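Local coordinates for protein telomerase reverse transcriptase (Candida tropicalis MYA-3404, PDB 6ZD1) that probably extends chromosome ends by reverse transcription, copying a template within the telomerase RNA into telomeric DNA repeats, at residues 201-212 against 234-245. Residues are numbered along the deposited sequence; the frame is centred on the assembly and turned at random.
Sequences WNELSSNWITKY and IKLIPKRGGFRV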
ATOM      1  N   TRP A 201     -15.701   0.318  16.641  1.00 67.73           N
ATOM      2  CA  TRP A 201     -14.736   1.107  15.883  1.00 73.82           C
ATOM      3  C   TRP A 201     -14.984   2.600  16.063  1.00 76.26           C
ATOM      4  O   TRP A 201     -14.034   3.373  16.234  1.00 78.65           O
ATOM      5  CB  TRP A 201     -14.780   0.737  14.401  1.00 72.16           C
ATOM      6  CG  TRP A 201     -13.926   1.642  13.558  1.00 65.48           C
ATOM      7  CD1 TRP A 201     -14.347   2.699  12.805  1.00 64.14           C
ATOM      8  CD2 TRP A 201     -12.502   1.579  13.403  1.00 69.61           C
ATOM      9  NE1 TRP A 201     -13.273   3.296  12.184  1.00 62.25           N
ATOM     10  CE2 TRP A 201     -12.130   2.626  12.533  1.00 67.98           C
ATOM     11  CE3 TRP A 201     -11.506   0.738  13.912  1.00 73.72           C
ATOM     12  CZ2 TRP A 201     -10.804   2.856  12.163  1.00 68.91           C
ATOM     13  CZ3 TRP A 201     -10.191   0.966  13.541  1.00 76.32           C
ATOM     14  CH2 TRP A 201      -9.853   2.014  12.673  1.00 75.27           C
ATOM     15  N   ASN A 202     -16.252   3.021  16.047  1.00 74.44           N
ATOM     16  CA  ASN A 202     -16.558   4.435  16.250  1.00 77.57           C
ATOM     17  C   ASN A 202     -16.124   4.892  17.634  1.00 69.64           C
ATOM     18  O   ASN A 202     -15.640   6.016  17.802  1.00 78.56           O
ATOM     19  CB  ASN A 202     -18.051   4.694  16.043  1.00 62.28           C
ATOM     20  CG  ASN A 202     -18.481   4.507  14.601  1.00 74.50           C
ATOM     21  OD1 ASN A 202     -17.682   4.661  13.675  1.00 79.62           O
ATOM     22  ND2 ASN A 202     -19.750   4.176  14.403  1.00 78.74           N
ATOM     23  N   GLU A 203     -16.273   4.024  18.636  1.00 73.16           N
ATOM     24  CA  GLU A 203     -15.875   4.382  19.991  1.00 80.10           C
ATOM     25  C   GLU A 203     -14.360   4.521  20.092  1.00 84.03           C
ATOM     26  O   GLU A 203     -13.852   5.503  20.643  1.00 89.65           O
ATOM     27  CB  GLU A 203     -16.402   3.331  20.973  1.00 71.46           C
ATOM     28  CG  GLU A 203     -16.661   3.832  22.386  1.00 83.64           C
ATOM     29  CD  GLU A 203     -15.506   3.555  23.325  1.00111.73           C
ATOM     30  OE1 GLU A 203     -14.973   4.521  23.912  1.00119.50           O
ATOM     31  OE2 GLU A 203     -15.131   2.372  23.474  1.00114.94           O
ATOM     32  N   LEU A 204     -13.620   3.552  19.547  1.00 85.86           N
ATOM     33  CA  LEU A 204     -12.164   3.643  19.557  1.00 85.77           C
ATOM     34  C   LEU A 204     -11.676   4.842  18.754  1.00 80.51           C
ATOM     35  O   LEU A 204     -10.766   5.560  19.185  1.00 82.72           O
ATOM     36  CB  LEU A 204     -11.551   2.360  19.001  1.00 89.79           C
ATOM     37  CG  LEU A 204     -11.815   1.076  19.781  1.00 92.60           C
ATOM     38  CD1 LEU A 204     -11.094  -0.078  19.109  1.00 78.28           C
ATOM     39  CD2 LEU A 204     -11.384   1.228  21.233  1.00 85.02           C
ATOM     40  N   SER A 205     -12.271   5.071  17.582  1.00 76.25           N
ATOM     41  CA  SER A 205     -11.792   6.128  16.697  1.00 75.07           C
ATOM     42  C   SER A 205     -12.056   7.507  17.290  1.00 89.51           C
ATOM     43  O   SER A 205     -11.172   8.372  17.287  1.00 92.44           O
ATOM     44  CB  SER A 205     -12.442   5.997  15.319  1.00 70.66           C
ATOM     45  OG  SER A 205     -13.849   6.114  15.407  1.00 84.19           O
ATOM     46  N   SER A 206     -13.269   7.733  17.803  1.00 86.31           N
ATOM     47  CA  SER A 206     -13.590   9.040  18.367  1.00 85.76           C
ATOM     48  C   SER A 206     -12.706   9.356  19.568  1.00 83.59           C
ATOM     49  O   SER A 206     -12.306  10.508  19.765  1.00 87.28           O
ATOM     50  CB  SER A 206     -15.068   9.099  18.760  1.00 90.07           C
ATOM     51  OG  SER A 206     -15.906   9.004  17.621  1.00115.81           O
ATOM     52  N   ASN A 207     -12.376   8.341  20.370  1.00 86.42           N
ATOM     53  CA  ASN A 207     -11.534   8.567  21.542  1.00 91.68           C
ATOM     54  C   ASN A 207     -10.121   8.974  21.144  1.00 99.96           C
ATOM     55  O   ASN A 207      -9.597   9.983  21.631  1.00104.10           O
ATOM     56  CB  ASN A 207     -11.503   7.316  22.417  1.00 89.99           C
ATOM     57  CG  ASN A 207     -12.833   7.036  23.081  1.00105.46           C
ATOM     58  OD1 ASN A 207     -13.642   7.943  23.284  1.00107.18           O
ATOM     59  ND2 ASN A 207     -13.067   5.777  23.427  1.00100.98           N
ATOM     60  N   TRP A 208      -9.479   8.194  20.268  1.00 83.10           N
ATOM     61  CA  TRP A 208      -8.104   8.502  19.884  1.00 87.15           C
ATOM     62  C   TRP A 208      -8.017   9.842  19.165  1.00 84.20           C
ATOM     63  O   TRP A 208      -7.103  10.634  19.422  1.00 90.29           O
ATOM     64  CB  TRP A 208      -7.533   7.389  19.004  1.00 91.55           C
ATOM     65  CG  TRP A 208      -6.173   7.716  18.438  1.00 92.60           C
ATOM     66  CD1 TRP A 208      -5.902   8.364  17.263  1.00 82.27           C
ATOM     67  CD2 TRP A 208      -4.902   7.415  19.029  1.00 89.37           C
ATOM     68  NE1 TRP A 208      -4.543   8.484  17.089  1.00 82.25           N
ATOM     69  CE2 TRP A 208      -3.908   7.909  18.158  1.00 85.14           C
ATOM     70  CE3 TRP A 208      -4.509   6.778  20.210  1.00 97.30           C
ATOM     71  CZ2 TRP A 208      -2.547   7.783  18.430  1.00100.06           C
ATOM     72  CZ3 TRP A 208      -3.155   6.655  20.480  1.00106.57           C
ATOM     73  CH2 TRP A 208      -2.191   7.153  19.593  1.00108.09           C
ATOM     74  N   ILE A 209      -8.966  10.115  18.267  1.00 82.37           N
ATOM     75  CA  ILE A 209      -8.931  11.354  17.496  1.00 79.40           C
ATOM     76  C   ILE A 209      -9.074  12.562  18.415  1.00 86.73           C
ATOM     77  O   ILE A 209      -8.383  13.573  18.247  1.00 96.61           O
ATOM     78  CB  ILE A 209     -10.010  11.326  16.396  1.00 78.52           C
ATOM     79  CG1 ILE A 209      -9.635  10.304  15.318  1.00 79.77           C
ATOM     80  CG2 ILE A 209     -10.197  12.703  15.779  1.00 68.70           C
ATOM     81  CD1 ILE A 209     -10.619  10.222  14.165  1.00 76.56           C
ATOM     82  N   THR A 210      -9.964  12.474  19.408  1.00 91.25           N
ATOM     83  CA  THR A 210     -10.133  13.578  20.351  1.00 95.51           C
ATOM     84  C   THR A 210      -8.847  13.854  21.124  1.00 97.12           C
ATOM     85  O   THR A 210      -8.481  15.015  21.342  1.00102.28           O
ATOM     86  CB  THR A 210     -11.286  13.279  21.312  1.00 92.66           C
ATOM     87  OG1 THR A 210     -12.509  13.178  20.575  1.00 99.94           O
ATOM     88  CG2 THR A 210     -11.420  14.384  22.349  1.00 78.46           C
ATOM     89  N   LYS A 211      -8.149  12.798  21.547  1.00 89.43           N
ATOM     90  CA  LYS A 211      -6.888  12.985  22.259  1.00 93.30           C
ATOM     91  C   LYS A 211      -5.794  13.489  21.325  1.00100.90           C
ATOM     92  O   LYS A 211      -5.017  14.381  21.691  1.00100.84           O
ATOM     93  CB  LYS A 211      -6.472  11.678  22.932  1.00101.95           C
ATOM     94  CG  LYS A 211      -7.499  11.159  23.931  1.00106.53           C
ATOM     95  CD  LYS A 211      -7.195   9.733  24.366  1.00106.09           C
ATOM     96  CE  LYS A 211      -8.283   9.192  25.288  1.00116.63           C
ATOM     97  NZ  LYS A 211      -9.639   9.234  24.664  1.00113.82           N
ATOM     98  N   TYR A 212      -5.717  12.933  20.112  1.00 95.51           N
ATOM     99  CA  TYR A 212      -4.699  13.360  19.158  1.00 93.31           C
ATOM    100  C   TYR A 212      -4.921  14.799  18.702  1.00 97.77           C
ATOM    101  O   TYR A 212      -3.952  15.512  18.416  1.00 95.57           O
ATOM    102  CB  TYR A 212      -4.686  12.408  17.958  1.00 84.60           C
ATOM    103  CG  TYR A 212      -3.752  12.811  16.835  1.00 84.45           C
ATOM    104  CD1 TYR A 212      -2.411  12.441  16.851  1.00 83.89           C
ATOM    105  CD2 TYR A 212      -4.217  13.545  15.751  1.00 83.42           C
ATOM    106  CE1 TYR A 212      -1.557  12.804  15.822  1.00 86.20           C
ATOM    107  CE2 TYR A 212      -3.371  13.913  14.719  1.00 82.03           C
ATOM    108  CZ  TYR A 212      -2.045  13.540  14.758  1.00 84.35           C
ATOM    109  OH  TYR A 212      -1.210  13.907  13.728  1.00 84.57           O
ATOM    110  N   ILE A 234      -9.722  12.088   8.116  1.00 72.49           N
ATOM    111  CA  ILE A 234      -8.811  11.305   8.941  1.00 66.40           C
ATOM    112  C   ILE A 234      -9.129   9.821   8.808  1.00 75.70           C
ATOM    113  O   ILE A 234     -10.276   9.395   8.992  1.00 75.52           O
ATOM    114  CB  ILE A 234      -8.888  11.753  10.406  1.00 66.79           C
ATOM    115  CG1 ILE A 234      -8.489  13.219  10.527  1.00 71.27           C
ATOM    116  CG2 ILE A 234      -7.991  10.888  11.272  1.00 84.22           C
ATOM    117  CD1 ILE A 234      -8.489  13.709  11.946  1.00 88.30           C
ATOM    118  N   LYS A 235      -8.104   9.031   8.500  1.00 71.51           N
ATOM    119  CA  LYS A 235      -8.173   7.577   8.482  1.00 66.56           C
ATOM    120  C   LYS A 235      -7.230   7.033   9.547  1.00 72.06           C
ATOM    121  O   LYS A 235      -6.108   7.525   9.702  1.00 75.37           O
ATOM    122  CB  LYS A 235      -7.801   7.021   7.102  1.00 64.72           C
ATOM    123  CG  LYS A 235      -8.404   5.662   6.796  1.00 68.18           C
ATOM    124  CD  LYS A 235      -8.172   5.266   5.345  1.00 74.75           C
ATOM    125  CE  LYS A 235      -6.909   4.434   5.189  1.00 88.74           C
ATOM    126  NZ  LYS A 235      -7.055   3.084   5.811  1.00 89.27           N
ATOM    127  N   LEU A 236      -7.690   6.033  10.295  1.00 71.71           N
ATOM    128  CA  LEU A 236      -6.929   5.462  11.398  1.00 77.09           C
ATOM    129  C   LEU A 236      -6.502   4.036  11.071  1.00 79.59           C
ATOM    130  O   LEU A 236      -7.224   3.299  10.393  1.00 79.25           O
ATOM    131  CB  LEU A 236      -7.737   5.483  12.695  1.00 75.06           C
ATOM    132  CG  LEU A 236      -8.046   6.882  13.231  1.00 73.78           C
ATOM    133  CD1 LEU A 236      -8.845   6.807  14.521  1.00 73.46           C
ATOM    134  CD2 LEU A 236      -6.764   7.674  13.436  1.00 79.80           C
ATOM    135  N   ILE A 237      -5.306   3.672  11.532  1.00 83.59           N
ATOM    136  CA  ILE A 237      -4.693   2.364  11.292  1.00 83.91           C
ATOM    137  C   ILE A 237      -4.166   1.824  12.618  1.00 83.72           C
ATOM    138  O   ILE A 237      -3.464   2.546  13.334  1.00 85.18           O
ATOM    139  CB  ILE A 237      -3.568   2.456  10.249  1.00 82.72           C
ATOM    140  CG1 ILE A 237      -4.129   2.953   8.923  1.00 82.05           C
ATOM    141  CG2 ILE A 237      -2.892   1.109  10.054  1.00 80.30           C
ATOM    142  CD1 ILE A 237      -3.070   3.355   7.943  1.00 84.47           C
ATOM    143  N   PRO A 238      -4.423   0.558  12.950  1.00 84.09           N
ATOM    144  CA  PRO A 238      -4.168   0.064  14.315  1.00 85.27           C
ATOM    145  C   PRO A 238      -2.703  -0.119  14.701  1.00 88.87           C
ATOM    146  O   PRO A 238      -2.198  -1.244  14.791  1.00115.14           O
ATOM    147  CB  PRO A 238      -4.920  -1.273  14.332  1.00 82.92           C
ATOM    148  CG  PRO A 238      -5.964  -1.133  13.252  1.00 82.71           C
ATOM    149  CD  PRO A 238      -5.250  -0.387  12.174  1.00 83.03           C
ATOM    150  N   LYS A 239      -2.038   1.016  14.946  1.00 91.14           N
ATOM    151  CA  LYS A 239      -0.596   1.060  15.312  1.00105.83           C
ATOM    152  C   LYS A 239      -0.400   0.643  16.775  1.00103.34           C
ATOM    153  O   LYS A 239      -0.159   1.531  17.617  1.00114.01           O
ATOM    154  CB  LYS A 239      -0.027   2.460  15.064  1.00105.08           C
ATOM    155  CG  LYS A 239       0.889   2.586  13.854  1.00108.85           C
ATOM    156  CD  LYS A 239       2.358   2.631  14.217  1.00103.98           C
ATOM    157  CE  LYS A 239       3.270   2.619  13.008  1.00110.35           C
ATOM    158  NZ  LYS A 239       3.867   3.952  12.758  1.00120.11           N
ATOM    159  N   ARG A 240      -0.504  -0.660  17.050  1.00 91.42           N
ATOM    160  CA  ARG A 240      -0.291  -1.223  18.411  1.00 99.15           C
ATOM    161  C   ARG A 240      -1.159  -0.509  19.457  1.00 95.07           C
ATOM    162  O   ARG A 240      -2.393  -0.687  19.426  1.00101.60           O
ATOM    163  CB  ARG A 240       1.191  -1.145  18.794  1.00110.26           C
ATOM    164  CG  ARG A 240       2.146  -1.487  17.659  1.00115.55           C
ATOM    165  CD  ARG A 240       3.599  -1.426  18.092  1.00116.66           C
ATOM    166  NE  ARG A 240       4.299  -2.681  17.860  1.00128.99           N
ATOM    167  CZ  ARG A 240       4.960  -3.358  18.793  1.00135.04           C
ATOM    168  NH1 ARG A 240       5.013  -2.899  20.031  1.00136.68           N
ATOM    169  NH2 ARG A 240       5.565  -4.491  18.484  1.00143.78           N
ATOM    170  N   GLY A 241      -0.520   0.264  20.343  1.00115.61           N
ATOM    171  CA  GLY A 241      -1.191   0.937  21.437  1.00108.84           C
ATOM    172  C   GLY A 241      -2.220   1.991  21.060  1.00107.87           C
ATOM    173  O   GLY A 241      -2.857   2.566  21.949  1.00109.97           O
ATOM    174  N   GLY A 242      -2.420   2.250  19.769  1.00100.69           N
ATOM    175  CA  GLY A 242      -3.185   3.399  19.322  1.00 97.45           C
ATOM    176  C   GLY A 242      -3.492   3.325  17.841  1.00 98.43           C
ATOM    177  O   GLY A 242      -3.863   2.265  17.325  1.00 95.43           O
ATOM    178  N   PHE A 243      -3.393   4.453  17.147  1.00 93.71           N
ATOM    179  CA  PHE A 243      -3.588   4.452  15.711  1.00 90.39           C
ATOM    180  C   PHE A 243      -2.535   5.332  15.054  1.00 88.16           C
ATOM    181  O   PHE A 243      -2.025   6.283  15.656  1.00 91.10           O
ATOM    182  CB  PHE A 243      -5.000   4.933  15.333  1.00 90.28           C
ATOM    183  CG  PHE A 243      -6.109   4.124  15.957  1.00 85.23           C
ATOM    184  CD1 PHE A 243      -6.603   4.454  17.211  1.00 84.13           C
ATOM    185  CD2 PHE A 243      -6.660   3.039  15.292  1.00 82.73           C
ATOM    186  CE1 PHE A 243      -7.619   3.719  17.793  1.00 84.05           C
ATOM    187  CE2 PHE A 243      -7.678   2.297  15.870  1.00 93.83           C
ATOM    188  CZ  PHE A 243      -8.157   2.639  17.124  1.00 96.86           C
ATOM    189  N   ARG A 244      -2.195   4.980  13.819  1.00 86.34           N
ATOM    190  CA  ARG A 244      -1.548   5.918  12.922  1.00 84.77           C
ATOM    191  C   ARG A 244      -2.615   6.845  12.372  1.00 85.31           C
ATOM    192  O   ARG A 244      -3.730   6.412  12.068  1.00 84.45           O
ATOM    193  CB  ARG A 244      -0.848   5.189  11.776  1.00 86.55           C
ATOM    194  CG  ARG A 244       0.660   5.108  11.896  1.00 89.80           C
ATOM    195  CD  ARG A 244       1.357   5.695  10.682  1.00 96.15           C
ATOM    196  NE  ARG A 244       0.728   5.304   9.423  1.00 92.05           N
ATOM    197  CZ  ARG A 244       0.924   4.139   8.814  1.00 91.81           C
ATOM    198  NH1 ARG A 244       1.729   3.232   9.352  1.00102.15           N
ATOM    199  NH2 ARG A 244       0.310   3.877   7.668  1.00 91.27           N
ATOM    200  N   VAL A 245      -2.279   8.120  12.253  1.00 85.43           N
ATOM    201  CA  VAL A 245      -3.209   9.118  11.749  1.00 83.62           C
ATOM    202  C   VAL A 245      -2.818   9.411  10.309  1.00 82.57           C
ATOM    203  O   VAL A 245      -1.728   9.926  10.039  1.00 86.00           O
ATOM    204  CB  VAL A 245      -3.207  10.386  12.610  1.00 83.16           C
ATOM    205  CG1 VAL A 245      -4.246  11.368  12.094  1.00 78.70           C
ATOM    206  CG2 VAL A 245      -3.480  10.034  14.065  1.00 90.96           C
TER
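Phe-243 drives the edge of its ring at the face of Trp-208, a T-shaped pair with planes at 70°, where helix 198-216 packs across a beta hairpin of the reverse transcriptase region. CD1 of Phe-243 stops 3.5 Å from CG of Trp-208; its CZ meets Leu-204 CB and its CE2 lies 3.7 Å from Trp-201 CZ3, apolar neighbours suited to a hydrocarbon ring. Trp-208 extends from the helix toward the turn, its CG placed opposite the backbone N (chi1 173°), and its broad indole spreads over the chain at Gly-242 and Phe-243. Gly-242, with no side chain, brings its CA within 3.5 Å of Trp-208 CZ3, a CH-pi contact over the six-membered ring. Leu-236 fills the middle with its two branches: CD1 meets Ile-209 CG1 at 3.7 Å, CD2 turns to the indole, and small Ser-205 lets the strand come close. No hydrogen bond crosses this tightly packed part. The helix flank turned from the strands is exposed: Asn-202, Glu-203, Thr-210 and Lys-211 are polar residues fit for solvent, while the type II' turn from Lys-239 to Gly-242 carries Arg-240 outward. Beyond Trp-208, Tyr-212 sends its hydroxyl to Asp-345 and Arg-458, and Val-245 sets its CG2 3.6 Å above the centroid of the phenol ring, only 4° off the normal.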